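Local coordinates for ribonucleoside-diphosphate reductase subunit beta (Clostridium botulinum, PDB 6ZJK), which probably serves as the di-iron, radical-generating small (R2) subunit of a ribonucleotide reductase, the enzyme that converts ribonucleoside diphosphates to their deoxy forms, at residues I280-G283 against Q284-T287; N295-L298 against I299-Y302. All coordinates share one frame; numbering follows the deposited sequence.

Contact 1. Residues I280-G283 against Q284-T287; sequences IQWG and QYVT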
ATOM      1  N   ILE A 280     -20.812   5.899  21.459  1.00 49.56           N
ATOM      2  CA  ILE A 280     -22.210   5.810  21.883  1.00 44.47           C
ATOM      3  C   ILE A 280     -22.903   7.156  21.699  1.00 43.63           C
ATOM      4  O   ILE A 280     -24.014   7.248  21.154  1.00 39.80           O
ATOM      5  CB  ILE A 280     -22.289   5.345  23.345  1.00 44.85           C
ATOM      6  CG1 ILE A 280     -21.829   3.893  23.484  1.00 43.61           C
ATOM      7  CG2 ILE A 280     -23.709   5.483  23.870  1.00 40.33           C
ATOM      8  CD1 ILE A 280     -21.793   3.401  24.941  1.00 45.16           C
ATOM      9  N   GLN A 281     -22.262   8.216  22.189  1.00 42.73           N
ATOM     10  CA  GLN A 281     -22.891   9.525  22.047  1.00 48.80           C
ATOM     11  C   GLN A 281     -23.029   9.935  20.581  1.00 48.44           C
ATOM     12  O   GLN A 281     -24.086  10.415  20.165  1.00 42.52           O
ATOM     13  CB  GLN A 281     -22.033  10.534  22.790  1.00 53.55           C
ATOM     14  CG  GLN A 281     -22.767  11.657  23.417  1.00 64.69           C
ATOM     15  CD  GLN A 281     -21.805  12.636  24.042  1.00 80.79           C
ATOM     16  OE1 GLN A 281     -22.136  13.305  25.041  1.00 90.24           O
ATOM     17  NE2 GLN A 281     -20.600  12.695  23.506  1.00 79.99           N
ATOM     18  N   TRP A 282     -22.094   9.564  19.695  1.00 42.51           N
ATOM     19  CA  TRP A 282     -22.206   9.835  18.265  1.00 41.05           C
ATOM     20  C   TRP A 282     -23.325   9.011  17.645  1.00 42.33           C
ATOM     21  O   TRP A 282     -24.124   9.534  16.861  1.00 44.84           O
ATOM     22  CB  TRP A 282     -20.864   9.531  17.579  1.00 44.70           C
ATOM     23  CG  TRP A 282     -20.905   9.435  16.065  1.00 44.27           C
ATOM     24  CD1 TRP A 282     -20.888   8.293  15.318  1.00 42.25           C
ATOM     25  CD2 TRP A 282     -20.931  10.524  15.122  1.00 43.19           C
ATOM     26  NE1 TRP A 282     -20.912   8.598  13.975  1.00 42.35           N
ATOM     27  CE2 TRP A 282     -20.939   9.959  13.828  1.00 41.15           C
ATOM     28  CE3 TRP A 282     -20.955  11.917  15.247  1.00 42.57           C
ATOM     29  CZ2 TRP A 282     -20.976  10.741  12.666  1.00 45.66           C
ATOM     30  CZ3 TRP A 282     -20.995  12.698  14.086  1.00 48.64           C
ATOM     31  CH2 TRP A 282     -21.003  12.104  12.816  1.00 44.23           C
ATOM     32  N   GLY A 283     -23.400   7.722  17.998  1.00 41.08           N
ATOM     33  CA  GLY A 283     -24.444   6.863  17.462  1.00 39.89           C
ATOM     34  C   GLY A 283     -25.841   7.330  17.829  1.00 46.14           C
ATOM     35  O   GLY A 283     -26.750   7.309  16.995  1.00 43.32           O
ATOM     36  N   GLN A 284     -25.968   7.850  19.015  1.00 42.68           N
ATOM     37  CA  GLN A 284     -27.212   8.324  19.481  1.00 46.47           C
ATOM     38  C   GLN A 284     -27.554   9.648  18.785  1.00 45.08           C
ATOM     39  O   GLN A 284     -28.643   9.891  18.441  1.00 43.08           O
ATOM     40  CB  GLN A 284     -27.150   8.467  21.016  1.00 47.16           C
ATOM     41  CG  GLN A 284     -27.276   7.153  21.782  1.00 44.86           C
ATOM     42  CD  GLN A 284     -26.935   7.252  23.228  1.00 50.79           C
ATOM     43  OE1 GLN A 284     -26.339   8.184  23.657  1.00 49.43           O
ATOM     44  NE2 GLN A 284     -27.320   6.280  23.972  1.00 47.75           N
ATOM     45  N   TYR A 285     -26.555  10.449  18.541  1.00 42.12           N
ATOM     46  CA  TYR A 285     -26.763  11.783  17.977  1.00 45.37           C
ATOM     47  C   TYR A 285     -27.263  11.723  16.534  1.00 48.00           C
ATOM     48  O   TYR A 285     -28.192  12.455  16.162  1.00 41.94           O
ATOM     49  CB  TYR A 285     -25.460  12.582  18.080  1.00 48.48           C
ATOM     50  CG  TYR A 285     -25.441  13.841  17.241  1.00 49.84           C
ATOM     51  CD1 TYR A 285     -26.264  14.922  17.553  1.00 52.80           C
ATOM     52  CD2 TYR A 285     -24.582  13.957  16.146  1.00 49.88           C
ATOM     53  CE1 TYR A 285     -26.251  16.081  16.792  1.00 54.60           C
ATOM     54  CE2 TYR A 285     -24.553  15.126  15.373  1.00 54.18           C
ATOM     55  CZ  TYR A 285     -25.392  16.178  15.701  1.00 60.94           C
ATOM     56  OH  TYR A 285     -25.377  17.336  14.941  1.00 57.83           O
ATOM     57  N   VAL A 286     -26.670  10.841  15.714  1.00 43.47           N
ATOM     58  CA  VAL A 286     -27.025  10.780  14.297  1.00 46.25           C
ATOM     59  C   VAL A 286     -28.311   9.993  14.072  1.00 42.87           C
ATOM     60  O   VAL A 286     -29.036  10.267  13.108  1.00 44.02           O
ATOM     61  CB  VAL A 286     -25.872  10.196  13.448  1.00 39.85           C
ATOM     62  CG1 VAL A 286     -24.618  11.044  13.581  1.00 41.91           C
ATOM     63  CG2 VAL A 286     -25.594   8.770  13.815  1.00 39.63           C
ATOM     64  N   THR A 287     -28.617   9.043  14.931  1.00 36.98           N
ATOM     65  CA  THR A 287     -29.834   8.314  14.737  1.00 38.18           C
ATOM     66  C   THR A 287     -31.044   9.086  15.260  1.00 42.39           C
ATOM     67  O   THR A 287     -32.074   8.970  14.717  1.00 39.28           O
ATOM     68  CB  THR A 287     -29.808   6.914  15.342  1.00 43.60           C
ATOM     69  OG1 THR A 287     -29.307   6.973  16.658  1.00 38.88           O
ATOM     70  CG2 THR A 287     -28.929   6.026  14.546  1.00 45.43           C
TER
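Val286 lays its CG1 methyl over one face of the Trp282 indole, one helical turn earlier, in a CH-pi contact: CG1 stands 3.7 Å from the centroid of the six-membered ring of Trp282, only 8° off the ring normal. The indole can lie along the helix towards Val286 because its CG is anti to the backbone N (chi1 166°). Tyr285 presents its ring edge to the same indole, Tyr285 CD2 lying 4.3 Å from Trp282 CE3; its hydroxyl is hydrogen-bonded to Asp167 and its ring stacks with His169. On another side of the helix, Ile280 and Gln284 run alongside each other, with Ile280 CG2 3.7 Å from Gln284 NE2, which is hydrogen-bonded to Asp296 O. At the C-terminal end Gly283 O is gripped twice by Thr287, by N at 3.3 Å and by OG1 at 2.6 Å. A chi1 of 47° turns the hydroxyl back to that carbonyl, giving this buried polar group a partner within its own helix. Trp282 also meets Phe102 and Leu170. The whole is the last two turns of helix 262-287, with side chains paired three and four residues apart and a threonine hydroxyl hydrogen-bonded to the preceding turn, in the all-helical R2 fold.

Contact 2. Residues N295-L298 against I299-Y302; sequences NDEL and IERY
An asparagine N-cap starts helix 296-313, and the first turns of that helix make up this contact. Asn295 O receives Ile299 N at 3.2 Å, while the side chain of the same residue caps two N-H groups of the first turn. Asn295 OD1 accepts from Leu298 N at 2.9 Å in a fairly straight bond (163°), the donor lying above the amide plane, and more weakly from Glu297 N at 3.0 Å. Further on, Arg301 N bonds to Glu297 O at 2.9 Å, and their side chains run side by side in the same direction. Only the aliphatic part of the arginine meets the carboxylate: Glu297 OE1 lies 3.8 Å from Arg301 CD, whereas Arg301 NE is 5.0 Å from that oxygen and the two flat groups stand 86° apart. The bend at chi3 (46°) carries NE away from that carboxylate, which is why CD is the nearer atom. Glu300 passes Glu297 at a slant, with Glu300 OE1 4.1 Å from Glu297 CG, and forms its salt bridge with Lys304. Ile299 faces helix 262-287, its CG1 packed 3.4 Å from Asn295 O, while Leu298 leans on Pro327 and Met328. Backbone and cap bonds thus hold these first turns, and the Glu297-Arg301 attraction is at most a longer-range one; acidic side chains near the N-terminus would also be expected to suit the helix dipole.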
ATOM      1  N   ASN A 295     -32.276   2.077  18.918  1.00 45.51           N
ATOM      2  CA  ASN A 295     -32.667   2.957  19.980  1.00 49.45           C
ATOM      3  C   ASN A 295     -31.473   3.279  20.823  1.00 49.45           C
ATOM      4  O   ASN A 295     -30.508   2.611  20.777  1.00 43.90           O
ATOM      5  CB  ASN A 295     -33.854   2.421  20.776  1.00 46.36           C
ATOM      6  CG  ASN A 295     -33.529   1.206  21.578  1.00 50.03           C
ATOM      7  OD1 ASN A 295     -32.740   1.267  22.476  1.00 48.79           O
ATOM      8  ND2 ASN A 295     -34.128   0.126  21.251  1.00 43.97           N
ATOM      9  N   ASP A 296     -31.543   4.314  21.609  1.00 43.69           N
ATOM     10  CA  ASP A 296     -30.402   4.700  22.387  1.00 48.46           C
ATOM     11  C   ASP A 296     -29.767   3.664  23.328  1.00 52.05           C
ATOM     12  O   ASP A 296     -28.596   3.696  23.530  1.00 46.87           O
ATOM     13  CB  ASP A 296     -30.703   5.949  23.159  1.00 51.27           C
ATOM     14  CG  ASP A 296     -30.868   7.125  22.288  1.00 57.38           C
ATOM     15  OD1 ASP A 296     -31.017   8.229  22.778  1.00 61.34           O
ATOM     16  OD2 ASP A 296     -30.817   6.963  21.100  1.00 54.27           O
ATOM     17  N   GLU A 297     -30.575   2.797  23.901  1.00 47.43           N
ATOM     18  CA  GLU A 297     -30.079   1.830  24.839  1.00 49.44           C
ATOM     19  C   GLU A 297     -29.495   0.656  24.136  1.00 48.34           C
ATOM     20  O   GLU A 297     -28.523   0.147  24.530  1.00 46.18           O
ATOM     21  CB  GLU A 297     -31.202   1.337  25.752  1.00 49.83           C
ATOM     22  CG  GLU A 297     -30.699   0.531  26.927  1.00 57.55           C
ATOM     23  CD  GLU A 297     -31.747  -0.304  27.675  1.00 72.22           C
ATOM     24  OE1 GLU A 297     -31.314  -1.102  28.495  1.00 68.07           O
ATOM     25  OE2 GLU A 297     -32.966  -0.185  27.474  1.00 73.48           O
ATOM     26  N   LEU A 298     -30.051   0.275  23.015  1.00 48.19           N
ATOM     27  CA  LEU A 298     -29.515  -0.777  22.222  1.00 49.44           C
ATOM     28  C   LEU A 298     -28.171  -0.418  21.612  1.00 47.99           C
ATOM     29  O   LEU A 298     -27.351  -1.239  21.462  1.00 47.70           O
ATOM     30  CB  LEU A 298     -30.498  -1.181  21.203  1.00 45.42           C
ATOM     31  CG  LEU A 298     -30.033  -2.238  20.297  1.00 54.06           C
ATOM     32  CD1 LEU A 298     -29.846  -3.515  21.046  1.00 51.30           C
ATOM     33  CD2 LEU A 298     -31.062  -2.419  19.241  1.00 48.95           C
ATOM     34  N   ILE A 299     -27.954   0.836  21.309  1.00 46.57           N
ATOM     35  CA  ILE A 299     -26.720   1.302  20.802  1.00 45.92           C
ATOM     36  C   ILE A 299     -25.709   1.303  21.932  1.00 49.15           C
ATOM     37  O   ILE A 299     -24.584   1.005  21.731  1.00 43.69           O
ATOM     38  CB  ILE A 299     -26.894   2.713  20.196  1.00 48.39           C
ATOM     39  CG1 ILE A 299     -27.672   2.652  18.903  1.00 46.91           C
ATOM     40  CG2 ILE A 299     -25.597   3.344  19.877  1.00 40.09           C
ATOM     41  CD1 ILE A 299     -28.015   3.995  18.365  1.00 47.28           C
ATOM     42  N   GLU A 300     -26.132   1.677  23.115  1.00 45.06           N
ATOM     43  CA  GLU A 300     -25.285   1.694  24.289  1.00 45.46           C
ATOM     44  C   GLU A 300     -24.793   0.322  24.606  1.00 43.70           C
ATOM     45  O   GLU A 300     -23.657   0.098  24.765  1.00 45.58           O
ATOM     46  CB  GLU A 300     -26.079   2.174  25.483  1.00 46.91           C
ATOM     47  CG  GLU A 300     -25.265   2.603  26.675  1.00 53.79           C
ATOM     48  CD  GLU A 300     -25.993   2.473  28.027  1.00 60.37           C
ATOM     49  OE1 GLU A 300     -27.193   2.243  28.046  1.00 58.89           O
ATOM     50  OE2 GLU A 300     -25.358   2.618  29.085  1.00 55.70           O
ATOM     51  N   ARG A 301     -25.695  -0.601  24.657  1.00 46.12           N
ATOM     52  CA  ARG A 301     -25.364  -1.978  24.998  1.00 48.56           C
ATOM     53  C   ARG A 301     -24.503  -2.636  23.921  1.00 44.05           C
ATOM     54  O   ARG A 301     -23.583  -3.400  24.238  1.00 45.57           O
ATOM     55  CB  ARG A 301     -26.661  -2.759  25.242  1.00 48.75           C
ATOM     56  CG  ARG A 301     -27.459  -2.313  26.498  1.00 55.23           C
ATOM     57  CD  ARG A 301     -28.694  -3.211  26.763  1.00 56.25           C
ATOM     58  NE  ARG A 301     -28.332  -4.620  26.640  1.00 63.81           N
ATOM     59  CZ  ARG A 301     -27.972  -5.431  27.630  1.00 75.90           C
ATOM     60  NH1 ARG A 301     -27.952  -5.010  28.896  1.00 70.43           N
ATOM     61  NH2 ARG A 301     -27.640  -6.689  27.340  1.00 77.96           N
ATOM     62  N   TYR A 302     -24.743  -2.328  22.648  1.00 41.81           N
ATOM     63  CA  TYR A 302     -23.972  -2.994  21.599  1.00 41.44           C
ATOM     64  C   TYR A 302     -22.512  -2.562  21.636  1.00 39.82           C
ATOM     65  O   TYR A 302     -21.610  -3.408  21.623  1.00 43.31           O
ATOM     66  CB  TYR A 302     -24.585  -2.730  20.222  1.00 42.55           C
ATOM     67  CG  TYR A 302     -23.871  -3.429  19.085  1.00 49.23           C
ATOM     68  CD1 TYR A 302     -23.548  -4.784  19.154  1.00 46.62           C
ATOM     69  CD2 TYR A 302     -23.532  -2.731  17.919  1.00 47.30           C
ATOM     70  CE1 TYR A 302     -22.894  -5.417  18.103  1.00 44.84           C
ATOM     71  CE2 TYR A 302     -22.879  -3.357  16.870  1.00 46.33           C
ATOM     72  CZ  TYR A 302     -22.562  -4.695  16.965  1.00 46.71           C
ATOM     73  OH  TYR A 302     -21.918  -5.299  15.910  1.00 42.01           O
TER

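In the fold
Contact 1 closes helix 262-287 and contact 2 opens helix 296-313, the next helix in the chain; their centres lie about 10 Å apart. Besides the Gln284-Asp296 hydrogen bond, Ile299 CD1 packs 3.7 Å from Thr287 OG1 and Ile280 CD1 3.8 Å from Glu300 O, so the end of one helix is tied to the start of the next. Contact 1 is mostly buried: Trp282 and Val286 face helix 90-118, Trp282 also helix 168-186, while Ile280 turns to helix 296-313. Contact 2 is only partly buried, with charged side chains beside its few apolar ones. In contact 1 a side-chain donor reaches a backbone carbonyl, in contact 2 a side-chain acceptor reaches backbone N-H groups.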